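Local structure of nucleoporin NUP170 (Chaetomium thermophilum, 5HAX) at residues 593-598 with 676-681; 601-606 with 719-724; 626-631 with 684-689. The protein probably serves as a scaffold nucleoporin of the inner ring of the nuclear pore complex, joining an N-terminal beta-propeller to a C-terminal helical domain. All blocks are in the same frame, centred on the assembly; numbering follows the deposited sequence.

Contact 1 (593-598 with 676-681); sequences LYLTRL and QKLMES
L678 is the first residue of 676-681 to meet L595, and it does so at a distance: its CD2 stands 4.4 Å from L595 CD2, a loose methyl-to-methyl approach. L678 also touches A9 of helix 5-20, so this leucine sits where helices 5-20, 586-599 and 663-694 come together.

M679 makes the closer touch. Its CB is not aimed squarely at helix 586-599, but its CG lies beside the backbone N and anti to the carbonyl carbon (chi1 -70°), which brings it against both methyls of L595, 3.7 Å from L595 CD2 and 4.0 Å from L595 CD1. L595 presents both methyls this way because its own CG lies anti to the backbone N (chi1 174°), pushing the isobutyl group out toward helix 663-694. The CA atoms of L595 and M679 are the nearest pair between the two backbones, 8.0 Å apart, and the two side chains meet at a slant. Beyond CG the methionine bends at chi3, and it also touches R636 of helix 622-640.

E680 is salt-bridged within its own helix: K677 NZ, one turn back, lies 3.1 Å from E680 OE2, reaching it from above the carboxylate plane. The glutamate side chain touches R636 as well.

Across the pair itself everything is carbon against carbon. With no hydrogen bond or salt bridge between the segments, the fit of these two helices of the C-terminal nucleoporin domain rests here on shape and the burial of three apolar side chains.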
loop_
_atom_site.group_PDB
_atom_site.type_symbol
_atom_site.label_atom_id
_atom_site.label_comp_id
_atom_site.label_asym_id
_atom_site.label_seq_id
_atom_site.Cartn_x
_atom_site.Cartn_y
_atom_site.Cartn_z
ATOM N N LEU A 593 -20.044 1.239 12.852
ATOM C CA LEU A 593 -18.851 0.841 12.113
ATOM C C LEU A 593 -18.398 1.953 11.176
ATOM O O LEU A 593 -17.219 2.324 11.160
ATOM C CB LEU A 593 -19.130 -0.446 11.334
ATOM C CG LEU A 593 -17.944 -1.106 10.626
ATOM C CD1 LEU A 593 -16.845 -1.469 11.615
ATOM C CD2 LEU A 593 -18.414 -2.341 9.868
ATOM N N TYR A 594 -19.331 2.507 10.399
ATOM C CA TYR A 594 -18.996 3.596 9.489
ATOM C C TYR A 594 -18.434 4.794 10.246
ATOM O O TYR A 594 -17.378 5.327 9.889
ATOM C CB TYR A 594 -20.235 3.996 8.685
ATOM C CG TYR A 594 -19.983 5.084 7.668
ATOM C CD1 TYR A 594 -18.916 4.999 6.786
ATOM C CD2 TYR A 594 -20.819 6.189 7.581
ATOM C CE1 TYR A 594 -18.680 5.988 5.851
ATOM C CE2 TYR A 594 -20.592 7.185 6.648
ATOM C CZ TYR A 594 -19.522 7.079 5.784
ATOM O OH TYR A 594 -19.288 8.065 4.853
ATOM N N LEU A 595 -19.130 5.230 11.301
ATOM C CA LEU A 595 -18.681 6.395 12.059
ATOM C C LEU A 595 -17.292 6.175 12.646
ATOM O O LEU A 595 -16.439 7.070 12.593
ATOM C CB LEU A 595 -19.680 6.716 13.171
ATOM C CG LEU A 595 -19.265 7.837 14.131
ATOM C CD1 LEU A 595 -19.042 9.137 13.373
ATOM C CD2 LEU A 595 -20.306 8.016 15.225
ATOM N N THR A 596 -17.054 4.995 13.224
ATOM C CA THR A 596 -15.747 4.701 13.802
ATOM C C THR A 596 -14.647 4.846 12.762
ATOM O O THR A 596 -13.616 5.480 13.014
ATOM C CB THR A 596 -15.741 3.288 14.389
ATOM O OG1 THR A 596 -16.710 3.202 15.441
ATOM C CG2 THR A 596 -14.358 2.933 14.940
ATOM N N ARG A 597 -14.857 4.270 11.579
ATOM C CA ARG A 597 -13.828 4.291 10.547
ATOM C C ARG A 597 -13.582 5.702 10.028
ATOM O O ARG A 597 -12.488 6.000 9.537
ATOM C CB ARG A 597 -14.221 3.343 9.411
ATOM C CG ARG A 597 -14.149 1.875 9.815
ATOM C CD ARG A 597 -14.786 0.949 8.787
ATOM N NE ARG A 597 -14.531 -0.459 9.100
ATOM C CZ ARG A 597 -15.049 -1.486 8.432
ATOM N NH1 ARG A 597 -15.863 -1.277 7.405
ATOM N NH2 ARG A 597 -14.754 -2.728 8.793
ATOM N N LEU A 598 -14.574 6.588 10.138
ATOM C CA LEU A 598 -14.372 7.974 9.726
ATOM C C LEU A 598 -13.432 8.721 10.669
ATOM O O LEU A 598 -12.786 9.690 10.252
ATOM C CB LEU A 598 -15.711 8.708 9.639
ATOM C CG LEU A 598 -16.678 8.312 8.522
ATOM C CD1 LEU A 598 -17.948 9.142 8.639
ATOM C CD2 LEU A 598 -16.057 8.474 7.139
ATOM N N GLN A 676 -25.799 9.644 17.469
ATOM C CA GLN A 676 -26.015 10.948 16.852
ATOM C C GLN A 676 -25.514 12.078 17.741
ATOM O O GLN A 676 -25.023 13.093 17.233
ATOM C CB GLN A 676 -27.497 11.129 16.528
ATOM C CG GLN A 676 -27.983 10.233 15.400
ATOM C CD GLN A 676 -29.454 10.423 15.088
ATOM O OE1 GLN A 676 -29.815 11.167 14.176
ATOM N NE2 GLN A 676 -30.311 9.744 15.841
ATOM N N LYS A 677 -25.625 11.927 19.063
ATOM C CA LYS A 677 -25.061 12.924 19.965
ATOM C C LYS A 677 -23.539 12.922 19.916
ATOM O O LYS A 677 -22.912 13.973 20.092
ATOM C CB LYS A 677 -25.546 12.677 21.394
ATOM C CG LYS A 677 -26.913 13.271 21.693
ATOM C CD LYS A 677 -26.846 14.789 21.778
ATOM C CE LYS A 677 -28.220 15.404 21.967
ATOM N NZ LYS A 677 -28.160 16.891 21.960
ATOM N N LEU A 678 -22.929 11.759 19.683
ATOM C CA LEU A 678 -21.481 11.713 19.525
ATOM C C LEU A 678 -21.055 12.381 18.224
ATOM O O LEU A 678 -20.015 13.046 18.174
ATOM C CB LEU A 678 -20.997 10.263 19.576
ATOM C CG LEU A 678 -19.489 10.040 19.437
ATOM C CD1 LEU A 678 -18.724 10.767 20.533
ATOM C CD2 LEU A 678 -19.175 8.552 19.457
ATOM N N MET A 679 -21.855 12.227 17.166
ATOM C CA MET A 679 -21.523 12.840 15.884
ATOM C C MET A 679 -21.469 14.358 15.998
ATOM O O MET A 679 -20.501 14.991 15.558
ATOM C CB MET A 679 -22.540 12.421 14.823
ATOM C CG MET A 679 -22.452 10.963 14.416
ATOM S SD MET A 679 -23.720 10.524 13.216
ATOM C CE MET A 679 -24.262 8.945 13.862
ATOM N N GLU A 680 -22.505 14.967 16.580
ATOM C CA GLU A 680 -22.500 16.417 16.738
ATOM C C GLU A 680 -21.374 16.856 17.665
ATOM O O GLU A 680 -20.747 17.897 17.445
ATOM C CB GLU A 680 -23.855 16.906 17.255
ATOM C CG GLU A 680 -24.209 16.460 18.663
ATOM C CD GLU A 680 -25.501 17.082 19.163
ATOM O OE1 GLU A 680 -26.464 17.179 18.373
ATOM O OE2 GLU A 680 -25.550 17.482 20.345
ATOM N N SER A 681 -21.091 16.062 18.701
ATOM C CA SER A 681 -19.964 16.360 19.579
ATOM C C SER A 681 -18.641 16.263 18.828
ATOM O O SER A 681 -17.724 17.057 19.069
ATOM C CB SER A 681 -19.973 15.414 20.779
ATOM O OG SER A 681 -18.885 15.683 21.645
#

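Contact 2 (601-606 with 719-724); sequences TLWKAK and QLFSQT
L602 and W603 open a type I beta turn, L602 to A605, that faces F721 and S722 of segment 719-724, with the CA atoms of W603 and Q719 the nearest pair at 8.5 Å. The turn is closed by A605 N donating to L602 O over 2.8 Å, and backbone hydrogen bonds between W603 and E718 and between A605 and Y717 dock it against the start of helix 717-722.

W603 carries most of the side-chain contact. With its CG anti to the backbone N (chi1 -162°), the indole is thrown out from the turn, and the six-membered half of the ring reaches F721: W603 CZ3 is 3.8 Å from F721 CD2, and W603 CE3 follows at 4.0 Å from the same atom. Seen from the phenylalanine, the indole carbons arrive at its edge, near the ring plane, and the two side chains meet at a slant. L602 touches the same ring further round its edge, its CD2 4.5 Å from F721 CZ.

This is how the loop after helix 586-599 is held in the helical C-terminal domain: it drops onto a short helix more than a hundred residues later in the chain, just ahead of helix 724-739, which Q723 precedes as N-cap. The N-terminal helix 5-20 joins in as well, since W603 NE1 hydrogen-bonds N14 OD1 while the indole rests on V13 and L17.

S722 comes near the benzo ring on the side of the indole nitrogen, its OG 4.4 Å from W603 CZ2, though that hydroxyl is already hydrogen-bonded to E718 O. K604 NZ forms a salt bridge with E718 OE2.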
loop_
_atom_site.group_PDB
_atom_site.type_symbol
_atom_site.label_atom_id
_atom_site.label_comp_id
_atom_site.label_asym_id
_atom_site.label_seq_id
_atom_site.Cartn_x
_atom_site.Cartn_y
_atom_site.Cartn_z
ATOM N N THR A 601 -8.407 7.644 12.653
ATOM C CA THR A 601 -7.123 8.337 12.720
ATOM C C THR A 601 -7.080 9.395 13.817
ATOM O O THR A 601 -5.989 9.871 14.146
ATOM C CB THR A 601 -6.800 9.005 11.380
ATOM O OG1 THR A 601 -7.787 10.003 11.088
ATOM C CG2 THR A 601 -6.763 7.980 10.253
ATOM N N LEU A 602 -8.229 9.763 14.386
ATOM C CA LEU A 602 -8.338 10.836 15.370
ATOM C C LEU A 602 -8.463 10.322 16.797
ATOM O O LEU A 602 -7.738 10.776 17.686
ATOM C CB LEU A 602 -9.560 11.705 15.049
ATOM C CG LEU A 602 -9.330 13.089 14.448
ATOM C CD1 LEU A 602 -8.415 13.012 13.243
ATOM C CD2 LEU A 602 -10.669 13.705 14.069
ATOM N N TRP A 603 -9.368 9.365 17.010
ATOM C CA TRP A 603 -9.868 8.992 18.328
ATOM C C TRP A 603 -8.789 8.951 19.409
ATOM O O TRP A 603 -8.829 9.727 20.371
ATOM C CB TRP A 603 -10.565 7.634 18.209
ATOM C CG TRP A 603 -11.479 7.308 19.341
ATOM C CD1 TRP A 603 -11.258 6.403 20.334
ATOM C CD2 TRP A 603 -12.769 7.878 19.592
ATOM N NE1 TRP A 603 -12.332 6.370 21.191
ATOM C CE2 TRP A 603 -13.272 7.268 20.757
ATOM C CE3 TRP A 603 -13.547 8.841 18.944
ATOM C CZ2 TRP A 603 -14.518 7.591 21.290
ATOM C CZ3 TRP A 603 -14.785 9.162 19.476
ATOM C CH2 TRP A 603 -15.256 8.538 20.638
ATOM N N LYS A 604 -7.819 8.053 19.267
ATOM C CA LYS A 604 -6.806 7.847 20.296
ATOM C C LYS A 604 -5.607 8.775 20.151
ATOM O O LYS A 604 -4.685 8.702 20.970
ATOM C CB LYS A 604 -6.333 6.390 20.281
ATOM C CG LYS A 604 -7.406 5.386 20.680
ATOM C CD LYS A 604 -7.771 5.508 22.153
ATOM C CE LYS A 604 -8.827 4.491 22.548
ATOM N NZ LYS A 604 -9.126 4.540 24.003
ATOM N N ALA A 605 -5.596 9.645 19.146
ATOM C CA ALA A 605 -4.473 10.542 18.931
ATOM C C ALA A 605 -4.542 11.739 19.872
ATOM O O ALA A 605 -5.622 12.211 20.240
ATOM C CB ALA A 605 -4.449 11.031 17.484
ATOM N N LYS A 606 -3.366 12.227 20.264
ATOM C CA LYS A 606 -3.279 13.485 20.990
ATOM C C LYS A 606 -3.699 14.634 20.084
ATOM O O LYS A 606 -3.451 14.623 18.876
ATOM C CB LYS A 606 -1.855 13.721 21.495
ATOM C CG LYS A 606 -1.290 12.612 22.368
ATOM C CD LYS A 606 -2.039 12.488 23.683
ATOM C CE LYS A 606 -1.347 11.510 24.618
ATOM N NZ LYS A 606 -2.135 11.264 25.856
ATOM N N GLN A 719 -11.177 12.068 24.485
ATOM C CA GLN A 719 -11.515 12.813 25.694
ATOM C C GLN A 719 -12.239 14.108 25.351
ATOM O O GLN A 719 -13.212 14.482 26.016
ATOM C CB GLN A 719 -10.244 13.095 26.493
ATOM C CG GLN A 719 -9.550 11.835 26.997
ATOM C CD GLN A 719 -8.068 12.033 27.269
ATOM O OE1 GLN A 719 -7.488 13.060 26.921
ATOM N NE2 GLN A 719 -7.447 11.038 27.894
ATOM N N LEU A 720 -11.774 14.805 24.312
ATOM C CA LEU A 720 -12.447 16.015 23.854
ATOM C C LEU A 720 -13.890 15.731 23.456
ATOM O O LEU A 720 -14.786 16.541 23.721
ATOM C CB LEU A 720 -11.676 16.610 22.677
ATOM C CG LEU A 720 -12.277 17.831 21.980
ATOM C CD1 LEU A 720 -12.280 19.026 22.915
ATOM C CD2 LEU A 720 -11.508 18.140 20.704
ATOM N N PHE A 721 -14.134 14.582 22.823
ATOM C CA PHE A 721 -15.451 14.290 22.266
ATOM C C PHE A 721 -16.431 13.769 23.307
ATOM O O PHE A 721 -17.631 14.048 23.205
ATOM C CB PHE A 721 -15.337 13.251 21.144
ATOM C CG PHE A 721 -14.585 13.725 19.928
ATOM C CD1 PHE A 721 -14.534 15.068 19.588
ATOM C CD2 PHE A 721 -13.936 12.812 19.111
ATOM C CE1 PHE A 721 -13.847 15.488 18.465
ATOM C CE2 PHE A 721 -13.248 13.230 17.989
ATOM C CZ PHE A 721 -13.204 14.568 17.666
ATOM N N SER A 722 -15.954 13.015 24.304
ATOM C CA SER A 722 -16.845 12.165 25.086
ATOM C C SER A 722 -16.592 12.179 26.591
ATOM O O SER A 722 -17.228 11.394 27.305
ATOM C CB SER A 722 -16.741 10.720 24.578
ATOM O OG SER A 722 -15.417 10.231 24.719
ATOM N N GLN A 723 -15.703 13.031 27.107
ATOM C CA GLN A 723 -15.375 13.024 28.528
ATOM C C GLN A 723 -15.429 14.427 29.113
ATOM O O GLN A 723 -15.081 15.407 28.449
ATOM C CB GLN A 723 -13.994 12.418 28.767
ATOM C CG GLN A 723 -13.976 10.911 28.624
ATOM C CD GLN A 723 -12.579 10.336 28.683
ATOM O OE1 GLN A 723 -11.723 10.830 29.417
ATOM N NE2 GLN A 723 -12.338 9.289 27.904
ATOM N N THR A 724 -15.862 14.503 30.375
ATOM C CA THR A 724 -16.000 15.790 31.054
ATOM C C THR A 724 -14.693 16.566 31.124
ATOM O O THR A 724 -14.684 17.744 30.730
ATOM C CB THR A 724 -16.583 15.574 32.457
ATOM O OG1 THR A 724 -17.862 14.940 32.356
ATOM C CG2 THR A 724 -16.734 16.904 33.189
#

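Contact 3 (626-631 with 684-689); sequences VTIQEN and EGISFV
I686 meets both I628 and Q629. Its CD1 stands 4.0 Å from I628 CG2, with the two isoleucine side chains roughly perpendicular. Its other branch, CG2, lies 4.0 Å from Q629 CB. With CG1 of I686 beside the backbone N (chi1 -70°), CG2 falls anti to that N and comes to rest beside the glutamine, while the extended CG1-CD1 arm (chi2 169°) reaches I628 and also skirts the backbone of Q629. Q629 and I686 run alongside each other in opposite senses; the glutamine, fully extended, carries its amide over the isoleucine to the neighbourhood of S687, where Q629 CD is 4.0 Å from S687 OG. With an alanine in place of Q629, I686 CG2 would probably lose the cover of the aliphatic chain beyond CB and S687 its polar neighbour, leaving a gap beside the exposed serine.

Helices 622-640 and 663-694 run antiparallel here, the local axes 10.1 Å apart with 155° between their N-to-C directions. Such up-and-down pairing of helices is consistent with the alpha-helical C-terminal domain of this family. The closest CA atoms, those of Q629 and I686, are 6.8 Å apart.

One shell further out, I628 is touched by V599 at the end of helix 586-599 and by T601 and L602 of the following loop. On helix 663-694, V689 leans on Y717 and L720 of helix 717-722, and F688 reaches A730 and L733 of helix 724-739.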
loop_
_atom_site.group_PDB
_atom_site.type_symbol
_atom_site.label_atom_id
_atom_site.label_comp_id
_atom_site.label_asym_id
_atom_site.label_seq_id
_atom_site.Cartn_x
_atom_site.Cartn_y
_atom_site.Cartn_z
ATOM N N VAL A 626 -10.694 18.725 8.252
ATOM C CA VAL A 626 -11.815 19.252 7.478
ATOM C C VAL A 626 -12.579 18.115 6.810
ATOM O O VAL A 626 -13.807 18.021 6.927
ATOM C CB VAL A 626 -11.312 20.276 6.442
ATOM C CG1 VAL A 626 -12.422 20.654 5.462
ATOM C CG2 VAL A 626 -10.774 21.515 7.141
ATOM N N THR A 627 -11.869 17.245 6.089
ATOM C CA THR A 627 -12.533 16.154 5.381
ATOM C C THR A 627 -13.270 15.237 6.348
ATOM O O THR A 627 -14.393 14.802 6.068
ATOM C CB THR A 627 -11.516 15.357 4.563
ATOM O OG1 THR A 627 -10.536 14.785 5.439
ATOM C CG2 THR A 627 -10.824 16.251 3.544
ATOM N N ILE A 628 -12.653 14.929 7.491
ATOM C CA ILE A 628 -13.318 14.100 8.493
ATOM C C ILE A 628 -14.617 14.760 8.936
ATOM O O ILE A 628 -15.671 14.117 9.002
ATOM C CB ILE A 628 -12.379 13.844 9.686
ATOM C CG1 ILE A 628 -11.193 12.982 9.249
ATOM C CG2 ILE A 628 -13.130 13.160 10.829
ATOM C CD1 ILE A 628 -10.105 12.866 10.292
ATOM N N GLN A 629 -14.559 16.061 9.239
ATOM C CA GLN A 629 -15.753 16.780 9.670
ATOM C C GLN A 629 -16.827 16.768 8.589
ATOM O O GLN A 629 -18.010 16.558 8.882
ATOM C CB GLN A 629 -15.392 18.217 10.040
ATOM C CG GLN A 629 -16.589 19.062 10.434
ATOM C CD GLN A 629 -16.191 20.425 10.957
ATOM O OE1 GLN A 629 -16.682 20.872 11.993
ATOM N NE2 GLN A 629 -15.302 21.098 10.238
ATOM N N GLU A 630 -16.435 17.003 7.336
ATOM C CA GLU A 630 -17.399 16.960 6.242
ATOM C C GLU A 630 -18.066 15.595 6.155
ATOM O O GLU A 630 -19.286 15.501 5.977
ATOM C CB GLU A 630 -16.708 17.301 4.922
ATOM C CG GLU A 630 -16.268 18.752 4.806
ATOM C CD GLU A 630 -15.519 19.029 3.516
ATOM O OE1 GLU A 630 -15.342 18.088 2.713
ATOM O OE2 GLU A 630 -15.105 20.189 3.306
ATOM N N ASN A 631 -17.280 14.521 6.283
ATOM C CA ASN A 631 -17.846 13.178 6.234
ATOM C C ASN A 631 -18.828 12.951 7.377
ATOM O O ASN A 631 -19.914 12.397 7.168
ATOM C CB ASN A 631 -16.730 12.133 6.275
ATOM C CG ASN A 631 -15.944 12.065 4.979
ATOM O OD1 ASN A 631 -16.422 12.479 3.922
ATOM N ND2 ASN A 631 -14.730 11.529 5.053
ATOM N N GLU A 684 -18.437 19.464 16.724
ATOM C CA GLU A 684 -18.094 20.574 17.610
ATOM C C GLU A 684 -16.639 20.493 18.050
ATOM O O GLU A 684 -15.927 21.504 18.054
ATOM C CB GLU A 684 -19.014 20.578 18.832
ATOM C CG GLU A 684 -20.458 20.944 18.532
ATOM C CD GLU A 684 -21.345 20.864 19.757
ATOM O OE1 GLU A 684 -20.807 20.721 20.875
ATOM O OE2 GLU A 684 -22.581 20.943 19.603
ATOM N N GLY A 685 -16.181 19.298 18.426
ATOM C CA GLY A 685 -14.798 19.144 18.847
ATOM C C GLY A 685 -13.811 19.512 17.757
ATOM O O GLY A 685 -12.806 20.179 18.014
ATOM N N ILE A 686 -14.083 19.087 16.521
ATOM C CA ILE A 686 -13.185 19.410 15.417
ATOM C C ILE A 686 -13.192 20.911 15.149
ATOM O O ILE A 686 -12.136 21.520 14.938
ATOM C CB ILE A 686 -13.569 18.603 14.162
ATOM C CG1 ILE A 686 -13.231 17.124 14.367
ATOM C CG2 ILE A 686 -12.832 19.135 12.936
ATOM C CD1 ILE A 686 -13.797 16.206 13.303
ATOM N N SER A 687 -14.375 21.529 15.142
ATOM C CA SER A 687 -14.451 22.976 14.957
ATOM C C SER A 687 -13.659 23.708 16.030
ATOM O O SER A 687 -13.011 24.724 15.752
ATOM C CB SER A 687 -15.909 23.434 14.969
ATOM O OG SER A 687 -16.475 23.382 13.671
ATOM N N PHE A 688 -13.693 23.202 17.265
ATOM C CA PHE A 688 -12.944 23.831 18.345
ATOM C C PHE A 688 -11.443 23.772 18.091
ATOM O O PHE A 688 -10.728 24.753 18.327
ATOM C CB PHE A 688 -13.286 23.160 19.674
ATOM C CG PHE A 688 -12.296 23.445 20.760
ATOM C CD1 PHE A 688 -11.356 22.495 21.123
ATOM C CD2 PHE A 688 -12.292 24.668 21.407
ATOM C CE1 PHE A 688 -10.439 22.756 22.120
ATOM C CE2 PHE A 688 -11.377 24.936 22.404
ATOM C CZ PHE A 688 -10.450 23.979 22.760
ATOM N N VAL A 689 -10.943 22.627 17.618
ATOM C CA VAL A 689 -9.512 22.497 17.358
ATOM C C VAL A 689 -9.095 23.419 16.219
ATOM O O VAL A 689 -8.026 24.039 16.264
ATOM C CB VAL A 689 -9.156 21.028 17.058
ATOM C CG1 VAL A 689 -7.695 20.900 16.634
ATOM C CG2 VAL A 689 -9.436 20.154 18.273
#

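Helix 663-694 runs through contacts 1 and 3, whose centres are 11 Å apart, while contact 2 lies about 12 Å from the centre of each. Contact 1 reaches contact 2 through a probable hydrogen bond, S681 OG to F721 O at 2.6 Å, and through L678, whose CD2 is 4.1 Å from W603 CH2 and whose CD1 is 4.2 Å from F721 CB. Contact 3 meets contact 2 where L720 CD2 lies 3.6 Å from G685 O. Between contacts 1 and 3, L598 CD2 sits 3.8 Å from N631 CB. The three lie side by side in the C-terminal part, their centres about 26 to 27 Å from the centre of the chain.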